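Local coordinates for protein fructose transport system repressor FruR (Pseudomonas putida, PDB 3O74) that probably regulates transcription by sequence-specific DNA binding, acting as repressor or activator, with fructose 1-phosphate as its preferred effector, at residues B[159-164]-B[185-190]; B[165-170]-B[196-201]; B[74-79]-B[95-100]; B[61-66]-B[240-245]. All coordinates share one frame; numbering follows the deposited sequence.

Contact 1 (B[159-164]-B[185-190]); sequences EAFSRE and VTTSYV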
loop_
_atom_site.group_PDB
_atom_site.type_symbol
_atom_site.label_atom_id
_atom_site.label_comp_id
_atom_site.label_asym_id
_atom_site.label_seq_id
_atom_site.Cartn_x
_atom_site.Cartn_y
_atom_site.Cartn_z
ATOM N N GLU B 159 -12.903 13.156 10.685
ATOM C CA GLU B 159 -13.662 11.941 10.951
ATOM C C GLU B 159 -12.981 10.668 10.445
ATOM O O GLU B 159 -13.396 9.563 10.795
ATOM C CB GLU B 159 -15.063 12.057 10.337
ATOM C CG GLU B 159 -15.084 12.056 8.813
ATOM C CD GLU B 159 -14.474 13.307 8.200
ATOM O OE1 GLU B 159 -14.464 14.368 8.862
ATOM O OE2 GLU B 159 -14.009 13.227 7.043
ATOM N N ALA B 160 -11.948 10.820 9.621
ATOM C CA ALA B 160 -11.276 9.661 9.043
ATOM C C ALA B 160 -9.847 9.966 8.600
ATOM O O ALA B 160 -9.526 11.097 8.231
ATOM C CB ALA B 160 -12.087 9.117 7.870
ATOM N N PHE B 161 -8.992 8.950 8.645
ATOM C CA PHE B 161 -7.660 9.058 8.067
ATOM C C PHE B 161 -7.765 8.834 6.564
ATOM O O PHE B 161 -7.489 7.743 6.066
ATOM C CB PHE B 161 -6.707 8.043 8.691
ATOM C CG PHE B 161 -6.381 8.321 10.137
ATOM C CD1 PHE B 161 -5.553 9.378 10.485
ATOM C CD2 PHE B 161 -6.889 7.515 11.144
ATOM C CE1 PHE B 161 -5.244 9.632 11.813
ATOM C CE2 PHE B 161 -6.585 7.760 12.472
ATOM C CZ PHE B 161 -5.760 8.821 12.808
ATOM N N SER B 162 -8.177 9.871 5.844
ATOM C CA SER B 162 -8.359 9.774 4.403
ATOM C C SER B 162 -7.871 11.030 3.707
ATOM O O SER B 162 -7.767 12.095 4.314
ATOM C CB SER B 162 -9.832 9.552 4.054
ATOM O OG SER B 162 -10.582 10.746 4.204
ATOM N N ARG B 163 -7.581 10.889 2.423
ATOM C CA ARG B 163 -7.141 11.997 1.596
ATOM C C ARG B 163 -8.185 13.107 1.574
ATOM O O ARG B 163 -7.861 14.274 1.785
ATOM C CB ARG B 163 -6.874 11.489 0.183
ATOM C CG ARG B 163 -6.330 12.511 -0.780
ATOM C CD ARG B 163 -5.811 11.802 -2.018
ATOM N NE ARG B 163 -5.580 12.717 -3.126
ATOM C CZ ARG B 163 -5.086 12.348 -4.301
ATOM N NH1 ARG B 163 -4.766 11.080 -4.511
ATOM N NH2 ARG B 163 -4.907 13.247 -5.259
ATOM N N GLU B 164 -9.438 12.741 1.324
ATOM C CA GLU B 164 -10.509 13.732 1.240
ATOM C C GLU B 164 -10.741 14.462 2.563
ATOM O O GLU B 164 -11.106 15.639 2.573
ATOM C CB GLU B 164 -11.814 13.101 0.738
ATOM C CG GLU B 164 -12.977 14.086 0.656
ATOM C CD GLU B 164 -14.198 13.512 -0.037
ATOM O OE1 GLU B 164 -15.311 13.635 0.518
ATOM O OE2 GLU B 164 -14.048 12.940 -1.138
ATOM N N VAL B 185 1.419 20.563 10.968
ATOM C CA VAL B 185 1.715 19.163 11.237
ATOM C C VAL B 185 0.494 18.317 10.910
ATOM O O VAL B 185 -0.613 18.628 11.350
ATOM C CB VAL B 185 2.092 18.938 12.712
ATOM C CG1 VAL B 185 2.205 17.447 13.019
ATOM C CG2 VAL B 185 3.387 19.656 13.045
ATOM N N THR B 186 0.690 17.261 10.121
ATOM C CA THR B 186 -0.363 16.278 9.896
ATOM C C THR B 186 -0.009 15.000 10.645
ATOM O O THR B 186 1.149 14.576 10.658
ATOM C CB THR B 186 -0.551 15.962 8.400
ATOM O OG1 THR B 186 0.705 15.568 7.838
ATOM C CG2 THR B 186 -1.064 17.181 7.653
ATOM N N THR B 187 -1.007 14.387 11.270
ATOM C CA THR B 187 -0.773 13.206 12.094
ATOM C C THR B 187 -0.694 11.928 11.265
ATOM O O THR B 187 -0.497 10.841 11.807
ATOM C CB THR B 187 -1.856 13.046 13.162
ATOM O OG1 THR B 187 -3.121 12.810 12.531
ATOM C CG2 THR B 187 -1.925 14.308 14.040
ATOM N N SER B 188 -0.852 12.060 9.953
ATOM C CA SER B 188 -0.842 10.904 9.069
ATOM C C SER B 188 -0.544 11.326 7.638
ATOM O O SER B 188 -1.046 12.350 7.164
ATOM C CB SER B 188 -2.188 10.184 9.123
ATOM O OG SER B 188 -2.238 9.136 8.169
ATOM N N TYR B 189 0.271 10.535 6.947
ATOM C CA TYR B 189 0.643 10.873 5.580
ATOM C C TYR B 189 -0.564 10.995 4.656
ATOM O O TYR B 189 -0.573 11.832 3.751
ATOM C CB TYR B 189 1.643 9.868 4.997
ATOM C CG TYR B 189 2.013 10.219 3.580
ATOM C CD1 TYR B 189 2.858 11.288 3.315
ATOM C CD2 TYR B 189 1.487 9.517 2.504
ATOM C CE1 TYR B 189 3.189 11.636 2.020
ATOM C CE2 TYR B 189 1.814 9.858 1.198
ATOM C CZ TYR B 189 2.666 10.918 0.966
ATOM O OH TYR B 189 3.001 11.267 -0.324
ATOM N N VAL B 190 -1.579 10.163 4.869
ATOM C CA VAL B 190 -2.756 10.211 4.003
ATOM C C VAL B 190 -3.481 11.546 4.146
ATOM O O VAL B 190 -4.064 12.052 3.187
ATOM C CB VAL B 190 -3.738 9.040 4.255
ATOM C CG1 VAL B 190 -4.417 9.179 5.603
ATOM C CG2 VAL B 190 -4.775 8.984 3.154
#
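Val190 O receives the CA-H group of Arg163: CA and O lie 3.5 Å apart, with 150° at the hydrogen. The two residues belong to the first turns of helices 163-177 and 189-201, each following a parallel strand of a Rossmann-like lobe of the LacI/periplasmic binding protein fold. Val190 is the wedge. Its CG1 sits between the backbone N and the carbonyl carbon (chi1 69°) and presses on Phe161 O at 3.4 Å, while CG2 reaches Arg163 N at 3.5 Å. The Phe161 ring turns its CD1-CE1 side to the loop that leads into the second helix. There CD1 meets Ser188 CB obliquely at 3.7 Å, whereas Thr187 OG1 lies in the ring plane, at the edge near CE1. Asp42, Arg90 and Arg129 also touch Phe161, consistent with a place at the cleft between the lobes. Both helix starts have a serine at the N-cap position; Ser162 OG accepts from Cys165 N, and Ser188 OG binds a glycerol, probably from the crystallisation liquor, that may mark the effector pocket. Beside that hydroxyl, Phe161 CD1 stands 4.1 Å from Ser188 OG.

Contact 2 (B[165-170]-B[196-201]); sequences CGQRLM and FDTLQA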
loop_
_atom_site.group_PDB
_atom_site.type_symbol
_atom_site.label_atom_id
_atom_site.label_comp_id
_atom_site.label_asym_id
_atom_site.label_seq_id
_atom_site.Cartn_x
_atom_site.Cartn_y
_atom_site.Cartn_z
ATOM N N CYS B 165 -10.533 13.768 3.677
ATOM C CA CYS B 165 -10.665 14.403 4.985
ATOM C C CYS B 165 -9.576 15.458 5.167
ATOM O O CYS B 165 -9.838 16.559 5.646
ATOM C CB CYS B 165 -10.580 13.361 6.097
ATOM S SG CYS B 165 -10.968 13.985 7.750
ATOM N N GLY B 166 -8.355 15.115 4.774
ATOM C CA GLY B 166 -7.247 16.051 4.829
ATOM C C GLY B 166 -7.504 17.267 3.961
ATOM O O GLY B 166 -7.209 18.400 4.346
ATOM N N GLN B 167 -8.058 17.032 2.778
ATOM C CA GLN B 167 -8.397 18.122 1.873
ATOM C C GLN B 167 -9.457 19.033 2.491
ATOM O O GLN B 167 -9.342 20.257 2.440
ATOM C CB GLN B 167 -8.884 17.560 0.533
ATOM C CG GLN B 167 -9.215 18.606 -0.519
ATOM C CD GLN B 167 -9.747 17.980 -1.800
ATOM O OE1 GLN B 167 -10.343 16.902 -1.774
ATOM N NE2 GLN B 167 -9.531 18.652 -2.928
ATOM N N ARG B 168 -10.485 18.435 3.086
ATOM C CA ARG B 168 -11.557 19.212 3.704
ATOM C C ARG B 168 -11.053 20.055 4.872
ATOM O O ARG B 168 -11.420 21.222 5.006
ATOM C CB ARG B 168 -12.682 18.294 4.185
ATOM C CG ARG B 168 -13.792 19.013 4.942
ATOM C CD ARG B 168 -14.849 18.034 5.434
ATOM N NE ARG B 168 -15.197 17.066 4.399
ATOM C CZ ARG B 168 -14.894 15.773 4.449
ATOM N NH1 ARG B 168 -14.252 15.283 5.501
ATOM N NH2 ARG B 168 -15.241 14.967 3.452
ATOM N N LEU B 169 -10.220 19.456 5.719
ATOM C CA LEU B 169 -9.687 20.152 6.889
ATOM C C LEU B 169 -8.733 21.287 6.515
ATOM O O LEU B 169 -8.734 22.341 7.149
ATOM C CB LEU B 169 -8.993 19.169 7.832
ATOM C CG LEU B 169 -9.898 18.101 8.449
ATOM C CD1 LEU B 169 -9.094 17.165 9.337
ATOM C CD2 LEU B 169 -11.043 18.739 9.224
HETATM N N MSE B 170 -7.917 21.070 5.488
HETATM C CA MSE B 170 -7.013 22.114 5.022
HETATM C C MSE B 170 -7.808 23.317 4.527
HETATM O O MSE B 170 -7.447 24.459 4.800
HETATM C CB MSE B 170 -6.094 21.599 3.913
HETATM C CG MSE B 170 -4.985 22.578 3.536
HETATM SE SE MSE B 170 -3.846 22.995 5.067
HETATM C CE MSE B 170 -2.612 24.236 4.216
ATOM N N PHE B 196 -2.042 18.406 0.180
ATOM C CA PHE B 196 -1.420 18.683 -1.109
ATOM C C PHE B 196 -2.458 18.981 -2.183
ATOM O O PHE B 196 -2.220 19.795 -3.075
ATOM C CB PHE B 196 -0.535 17.514 -1.557
ATOM C CG PHE B 196 0.739 17.377 -0.772
ATOM C CD1 PHE B 196 1.282 18.468 -0.110
ATOM C CD2 PHE B 196 1.401 16.161 -0.702
ATOM C CE1 PHE B 196 2.461 18.352 0.615
ATOM C CE2 PHE B 196 2.583 16.036 0.020
ATOM C CZ PHE B 196 3.113 17.136 0.678
ATOM N N ASP B 197 -3.604 18.312 -2.111
ATOM C CA ASP B 197 -4.679 18.568 -3.066
ATOM C C ASP B 197 -5.168 19.999 -2.935
ATOM O O ASP B 197 -5.395 20.693 -3.933
ATOM C CB ASP B 197 -5.848 17.613 -2.843
ATOM C CG ASP B 197 -5.549 16.207 -3.306
ATOM O OD1 ASP B 197 -4.767 16.048 -4.267
ATOM O OD2 ASP B 197 -6.098 15.258 -2.706
ATOM N N THR B 198 -5.333 20.437 -1.694
ATOM C CA THR B 198 -5.811 21.783 -1.429
ATOM C C THR B 198 -4.791 22.804 -1.913
ATOM O O THR B 198 -5.142 23.773 -2.580
ATOM C CB THR B 198 -6.104 21.989 0.067
ATOM O OG1 THR B 198 -7.151 21.097 0.468
ATOM C CG2 THR B 198 -6.537 23.418 0.333
ATOM N N LEU B 199 -3.524 22.568 -1.586
ATOM C CA LEU B 199 -2.444 23.457 -1.999
ATOM C C LEU B 199 -2.377 23.586 -3.517
ATOM O O LEU B 199 -2.149 24.669 -4.049
ATOM C CB LEU B 199 -1.108 22.939 -1.466
ATOM C CG LEU B 199 -0.669 23.451 -0.097
ATOM C CD1 LEU B 199 -1.855 23.611 0.842
ATOM C CD2 LEU B 199 0.381 22.538 0.501
ATOM N N GLN B 200 -2.578 22.474 -4.215
ATOM C CA GLN B 200 -2.489 22.472 -5.670
ATOM C C GLN B 200 -3.593 23.293 -6.328
ATOM O O GLN B 200 -3.397 23.869 -7.399
ATOM C CB GLN B 200 -2.493 21.041 -6.202
ATOM C CG GLN B 200 -1.125 20.563 -6.634
ATOM C CD GLN B 200 -0.949 20.571 -8.140
ATOM O OE1 GLN B 200 -0.907 19.517 -8.774
ATOM N NE2 GLN B 200 -0.845 21.762 -8.720
ATOM N N ALA B 201 -4.753 23.344 -5.684
ATOM C CA ALA B 201 -5.868 24.135 -6.192
ATOM C C ALA B 201 -5.557 25.630 -6.128
ATOM O O ALA B 201 -6.071 26.411 -6.928
ATOM C CB ALA B 201 -7.142 23.817 -5.432
HETATM O O HOH W 1 -8.647 14.944 -2.072
#
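Met170 and Thr198 form the tight part of this helix pair. The selenomethionine CG touches Thr198 CG2 at 3.7 Å, and its CB lies 3.6 Å from Thr198 OG1. A bend at chi2 (59°) then carries the chain across Leu199 at about a right angle, where Met170 CE meets Leu199 CD1 at 3.5 Å. All three residues are buried. Thr198 OG1 also comes within 3.1 Å of Gln167 O, but this bond is weak and unsettled, because Gly194 O within its own helix competes for the same proton.

The axes of segments 165-170 and 196-201 approach to 8.4 Å with their directions 52° apart. Helix 163-177 is the connection of a beta-alpha-beta crossover that joins parallel strands 152-158 and 183-186 over strand 122-128. Helix 189-201 follows strand 183-186 and packs beside it. Contacts of Leu169 and Met170 with Ile126 show that helix 163-177 rests on the sheet.

Toward solvent the fit is looser and polar. The extended Gln167 crosses Asp197 roughly perpendicularly, with NE2 3.8 Å from Asp197 CB and the amide and carboxylate planes well out of parallel. Their oxygens are joined through water 1, which donates to Gln167 OE1 and to Asp197 OD2, 2.6 Å from each. Asp197 OD2 also takes a salt bridge from Arg163 NE, whereas OD1 receives a weak hydrogen bond from Gln218 of the second subunit.

Contact 3 (B[74-79]-B[95-100]); sequences SYRELQ and AHFCSV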
loop_
_atom_site.group_PDB
_atom_site.type_symbol
_atom_site.label_atom_id
_atom_site.label_comp_id
_atom_site.label_asym_id
_atom_site.label_seq_id
_atom_site.Cartn_x
_atom_site.Cartn_y
_atom_site.Cartn_z
ATOM N N SER B 74 -15.142 -6.627 23.376
ATOM C CA SER B 74 -15.163 -7.788 22.493
ATOM C C SER B 74 -13.846 -8.564 22.525
ATOM O O SER B 74 -13.856 -9.794 22.568
ATOM C CB SER B 74 -15.521 -7.379 21.058
ATOM O OG SER B 74 -14.726 -6.293 20.612
ATOM N N TYR B 75 -12.715 -7.861 22.523
ATOM C CA TYR B 75 -11.429 -8.558 22.544
ATOM C C TYR B 75 -11.153 -9.240 23.876
ATOM O O TYR B 75 -10.441 -10.239 23.928
ATOM C CB TYR B 75 -10.276 -7.648 22.115
ATOM C CG TYR B 75 -10.308 -7.363 20.633
ATOM C CD1 TYR B 75 -10.098 -8.379 19.708
ATOM C CD2 TYR B 75 -10.569 -6.088 20.160
ATOM C CE1 TYR B 75 -10.141 -8.124 18.347
ATOM C CE2 TYR B 75 -10.612 -5.825 18.814
ATOM C CZ TYR B 75 -10.399 -6.841 17.908
ATOM O OH TYR B 75 -10.448 -6.563 16.561
ATOM N N ARG B 76 -11.730 -8.711 24.949
ATOM C CA ARG B 76 -11.644 -9.373 26.247
ATOM C C ARG B 76 -12.350 -10.729 26.199
ATOM O O ARG B 76 -11.872 -11.708 26.770
ATOM C CB ARG B 76 -12.250 -8.493 27.341
ATOM C CG ARG B 76 -11.424 -7.258 27.673
ATOM C CD ARG B 76 -10.188 -7.623 28.479
ATOM N NE ARG B 76 -10.532 -8.406 29.663
ATOM C CZ ARG B 76 -10.969 -7.885 30.806
ATOM N NH1 ARG B 76 -11.122 -6.573 30.926
ATOM N NH2 ARG B 76 -11.260 -8.675 31.830
ATOM N N GLU B 77 -13.485 -10.783 25.508
ATOM C CA GLU B 77 -14.218 -12.038 25.355
ATOM C C GLU B 77 -13.372 -13.082 24.636
ATOM O O GLU B 77 -13.289 -14.230 25.072
ATOM C CB GLU B 77 -15.532 -11.824 24.598
ATOM C CG GLU B 77 -16.627 -11.137 25.400
ATOM C CD GLU B 77 -17.895 -10.929 24.587
ATOM O OE1 GLU B 77 -18.114 -11.683 23.613
ATOM O OE2 GLU B 77 -18.672 -10.010 24.922
ATOM N N LEU B 78 -12.748 -12.675 23.534
ATOM C CA LEU B 78 -11.923 -13.577 22.738
ATOM C C LEU B 78 -10.731 -14.075 23.546
ATOM O O LEU B 78 -10.398 -15.259 23.518
ATOM C CB LEU B 78 -11.443 -12.875 21.466
ATOM C CG LEU B 78 -12.519 -12.397 20.491
ATOM C CD1 LEU B 78 -11.893 -11.685 19.303
ATOM C CD2 LEU B 78 -13.364 -13.568 20.020
ATOM N N GLN B 79 -10.096 -13.160 24.272
ATOM C CA GLN B 79 -8.948 -13.487 25.112
ATOM C C GLN B 79 -9.316 -14.476 26.220
ATOM O O GLN B 79 -8.550 -15.392 26.529
ATOM C CB GLN B 79 -8.372 -12.204 25.718
ATOM C CG GLN B 79 -7.323 -12.420 26.792
ATOM C CD GLN B 79 -6.756 -11.113 27.313
ATOM O OE1 GLN B 79 -7.290 -10.519 28.252
ATOM N NE2 GLN B 79 -5.668 -10.655 26.700
ATOM N N ALA B 95 -3.836 -2.778 30.666
ATOM C CA ALA B 95 -4.055 -3.638 31.823
ATOM C C ALA B 95 -4.381 -5.079 31.435
ATOM O O ALA B 95 -4.377 -5.968 32.288
ATOM C CB ALA B 95 -5.155 -3.063 32.713
ATOM N N HIS B 96 -4.659 -5.318 30.155
ATOM C CA HIS B 96 -5.117 -6.646 29.742
ATOM C C HIS B 96 -4.493 -7.185 28.451
ATOM O O HIS B 96 -4.474 -8.397 28.226
ATOM C CB HIS B 96 -6.646 -6.663 29.629
ATOM C CG HIS B 96 -7.346 -6.422 30.923
ATOM N ND1 HIS B 96 -7.476 -7.396 31.900
ATOM C CD2 HIS B 96 -7.957 -5.321 31.429
ATOM C CE1 HIS B 96 -8.131 -6.908 32.929
ATOM N NE2 HIS B 96 -8.435 -5.642 32.668
ATOM N N PHE B 97 -3.984 -6.292 27.609
ATOM C CA PHE B 97 -3.468 -6.691 26.303
ATOM C C PHE B 97 -2.017 -6.285 26.084
ATOM O O PHE B 97 -1.548 -5.281 26.611
ATOM C CB PHE B 97 -4.326 -6.094 25.181
ATOM C CG PHE B 97 -5.764 -6.516 25.225
ATOM C CD1 PHE B 97 -6.721 -5.708 25.819
ATOM C CD2 PHE B 97 -6.164 -7.719 24.666
ATOM C CE1 PHE B 97 -8.051 -6.096 25.861
ATOM C CE2 PHE B 97 -7.488 -8.114 24.706
ATOM C CZ PHE B 97 -8.433 -7.302 25.305
ATOM N N CYS B 98 -1.313 -7.087 25.297
ATOM C CA CYS B 98 0.008 -6.733 24.805
ATOM C C CYS B 98 -0.141 -5.874 23.549
ATOM O O CYS B 98 -0.851 -6.256 22.617
ATOM C CB CYS B 98 0.779 -8.015 24.481
ATOM S SG CYS B 98 2.394 -7.769 23.760
ATOM N N SER B 99 0.516 -4.716 23.522
ATOM C CA SER B 99 0.469 -3.848 22.342
ATOM C C SER B 99 1.868 -3.481 21.877
ATOM O O SER B 99 2.756 -3.219 22.685
ATOM C CB SER B 99 -0.325 -2.565 22.628
ATOM O OG SER B 99 -1.633 -2.853 23.096
ATOM N N VAL B 100 2.068 -3.466 20.566
ATOM C CA VAL B 100 3.315 -2.959 20.011
ATOM C C VAL B 100 3.016 -1.724 19.173
ATOM O O VAL B 100 2.273 -1.795 18.195
ATOM C CB VAL B 100 4.037 -4.015 19.147
ATOM C CG1 VAL B 100 5.397 -3.497 18.689
ATOM C CG2 VAL B 100 4.198 -5.313 19.916
HETATM O O HOH W 2 -6.631 -10.224 31.240
#
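Arg76 lays its guanidinium flat on the imidazole of His96, with the planes 14° apart and the centres separated by 3.7 Å. NH1 stands over the middle of the ring, 3.3 Å from His96 NE2, in a stacked geometry too poor in angle for a hydrogen bond. Bends at chi2 (-74°) and chi3 fold the arginine chain back to reach this face, and its CD rests 3.6 Å from Phe97 CZ. Phe97 is turned differently: its edge points into the helix backbone, with CZ 3.6 Å from Arg76 N and Tyr75 CB close by. Gln79 completes the group with an extended chain that crosses His96 at about a right angle. Its NE2 donates to His96 O (3.0 Å, 159°), while OE1 accepts from water 2, which also lies in the plane of the His96 ring, 3.0 Å from ND1. Helix 74-80 is thereby joined to the approach to strand 98-102, in the lobe formed mainly by the N-terminal half of this LacI-type fold. A positively charged guanidinium so close above the imidazole would probably disfavour protonation of His96, and is consistent with a cation-pi contribution to the stack.

Contact 4 (B[61-66]-B[240-245]); sequences ALFVAS and TALELA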
loop_
_atom_site.group_PDB
_atom_site.type_symbol
_atom_site.label_atom_id
_atom_site.label_comp_id
_atom_site.label_asym_id
_atom_site.label_seq_id
_atom_site.Cartn_x
_atom_site.Cartn_y
_atom_site.Cartn_z
ATOM N N ALA B 61 -3.332 -16.863 16.786
ATOM C CA ALA B 61 -3.243 -15.557 17.424
ATOM C C ALA B 61 -3.776 -14.498 16.478
ATOM O O ALA B 61 -3.819 -14.704 15.265
ATOM C CB ALA B 61 -1.808 -15.244 17.828
ATOM N N LEU B 62 -4.182 -13.364 17.035
ATOM C CA LEU B 62 -4.754 -12.292 16.231
ATOM C C LEU B 62 -4.014 -10.985 16.473
ATOM O O LEU B 62 -3.937 -10.497 17.609
ATOM C CB LEU B 62 -6.242 -12.128 16.552
ATOM C CG LEU B 62 -7.045 -11.031 15.855
ATOM C CD1 LEU B 62 -7.018 -11.206 14.333
ATOM C CD2 LEU B 62 -8.473 -11.035 16.373
ATOM N N PHE B 63 -3.443 -10.440 15.403
ATOM C CA PHE B 63 -2.883 -9.098 15.436
ATOM C C PHE B 63 -3.993 -8.140 15.050
ATOM O O PHE B 63 -4.803 -8.442 14.169
ATOM C CB PHE B 63 -1.729 -8.961 14.443
ATOM C CG PHE B 63 -0.592 -9.906 14.696
ATOM C CD1 PHE B 63 0.257 -9.718 15.775
ATOM C CD2 PHE B 63 -0.364 -10.981 13.845
ATOM C CE1 PHE B 63 1.314 -10.594 16.008
ATOM C CE2 PHE B 63 0.684 -11.848 14.069
ATOM C CZ PHE B 63 1.522 -11.660 15.150
ATOM N N VAL B 64 -4.038 -6.977 15.686
ATOM C CA VAL B 64 -5.105 -6.039 15.366
ATOM C C VAL B 64 -4.742 -4.574 15.596
ATOM O O VAL B 64 -4.176 -4.212 16.624
ATOM C CB VAL B 64 -6.417 -6.395 16.131
ATOM C CG1 VAL B 64 -6.193 -6.383 17.639
ATOM C CG2 VAL B 64 -7.546 -5.450 15.747
ATOM N N ALA B 65 -5.061 -3.749 14.604
ATOM C CA ALA B 65 -5.064 -2.303 14.758
ATOM C C ALA B 65 -6.531 -1.902 14.775
ATOM O O ALA B 65 -7.158 -1.752 13.725
ATOM C CB ALA B 65 -4.342 -1.647 13.607
ATOM N N SER B 66 -7.074 -1.754 15.978
ATOM C CA SER B 66 -8.513 -1.657 16.173
ATOM C C SER B 66 -9.069 -0.257 15.925
ATOM O O SER B 66 -8.361 0.741 16.055
ATOM C CB SER B 66 -8.866 -2.112 17.590
ATOM O OG SER B 66 -10.268 -2.136 17.793
ATOM N N THR B 240 8.779 -7.499 16.897
ATOM C CA THR B 240 8.375 -7.491 18.293
ATOM C C THR B 240 7.012 -8.147 18.463
ATOM O O THR B 240 6.829 -9.004 19.327
ATOM C CB THR B 240 8.311 -6.049 18.844
ATOM O OG1 THR B 240 9.604 -5.442 18.742
ATOM C CG2 THR B 240 7.876 -6.047 20.297
ATOM N N ALA B 241 6.057 -7.743 17.630
ATOM C CA ALA B 241 4.698 -8.275 17.701
ATOM C C ALA B 241 4.681 -9.784 17.483
ATOM O O ALA B 241 3.999 -10.521 18.198
ATOM C CB ALA B 241 3.802 -7.575 16.674
ATOM N N LEU B 242 5.447 -10.243 16.501
ATOM C CA LEU B 242 5.466 -11.658 16.166
ATOM C C LEU B 242 6.020 -12.485 17.318
ATOM O O LEU B 242 5.444 -13.497 17.707
ATOM C CB LEU B 242 6.295 -11.903 14.904
ATOM C CG LEU B 242 6.373 -13.376 14.504
ATOM C CD1 LEU B 242 4.977 -13.932 14.259
ATOM C CD2 LEU B 242 7.254 -13.558 13.281
ATOM N N GLU B 243 7.140 -12.041 17.865
ATOM C CA GLU B 243 7.755 -12.736 18.980
ATOM C C GLU B 243 6.809 -12.804 20.176
ATOM O O GLU B 243 6.756 -13.815 20.876
ATOM C CB GLU B 243 9.063 -12.048 19.358
ATOM C CG GLU B 243 9.152 -11.632 20.803
ATOM C CD GLU B 243 10.583 -11.566 21.284
ATOM O OE1 GLU B 243 10.829 -11.003 22.372
ATOM O OE2 GLU B 243 11.468 -12.081 20.568
ATOM N N LEU B 244 6.060 -11.729 20.405
ATOM C CA LEU B 244 5.061 -11.710 21.470
ATOM C C LEU B 244 3.948 -12.710 21.175
ATOM O O LEU B 244 3.471 -13.406 22.073
ATOM C CB LEU B 244 4.476 -10.305 21.637
ATOM C CG LEU B 244 5.142 -9.352 22.635
ATOM C CD1 LEU B 244 6.579 -9.738 22.923
ATOM C CD2 LEU B 244 5.081 -7.921 22.120
ATOM N N ALA B 245 3.535 -12.780 19.914
ATOM C CA ALA B 245 2.496 -13.724 19.505
ATOM C C ALA B 245 2.938 -15.167 19.722
ATOM O O ALA B 245 2.202 -15.977 20.292
ATOM C CB ALA B 245 2.116 -13.498 18.043
#
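Ala61 and Phe63 on strand 61-64 face a helix segment, 240-245, that runs nearly antiparallel to them: the directions differ by 153° and the axes approach to 9.7 Å. The backbones converge toward one end, since Ala61 CA is 6.4 Å from Ala245 CA but Phe63 CA is 8.0 Å from Ala241 CA. Small residues meet where the chains are closer, with Ala61 CB 4.3 Å from Ala245 CB. Phe63 starts where the backbones are farther apart, and its ring spans from Ala241 to Ala245. Its CG is anti to the carbonyl carbon (chi1 -60°), and the ring projects from the strand so that CE1 and CZ reach the helix. Ala245 CB lies oblique to the ring, 3.5 Å from CZ, and Leu242 CD1 is 4.2 Å from the same atom. CE1 lies 4.0 Å from Ala241 CB. At the ring edge, in its plane, Ala241 O stands 3.5 Å from CE1; this oxygen already accepts the helical hydrogen bond from Ala245 N.

Strand 61-64 sits between strands 4-9 and 85-88, whose residues Leu5, Phe7, Ile86 and Ile88 also touch Phe63. Helix 234-250 comes from far along the chain and returns to cover this lobe, as expected for the interwoven lobes of the type I periplasmic binding protein fold. The side chains that meet are all hydrocarbon and buried, so the helix is joined to the sheet here mainly by apolar packing, to which the electropositive ring edge beside Ala241 O probably adds a weak electrostatic attraction.

Overall arrangement
The four contacts fall into two pairs, one in each lobe. Contacts 1 and 2 share helices 163-177 and 189-201, their centres 10 Å apart, and the salt bridge from Arg168 NH1 to Glu159 OE2 (2.6 Å) ties them together; both also touch the second subunit. Contacts 3 and 4 lie 11 Å apart between centres and meet where Val100 CG2 packs on Ala241 CA at 3.7 Å. Between the lobes, contacts 1 and 4 approach to about 8 Å at their nearest atoms. Contacts 2 and 3 are remote, about 37 Å between centres. Contact 1 is the one beside the glycerol in the presumed effector cleft.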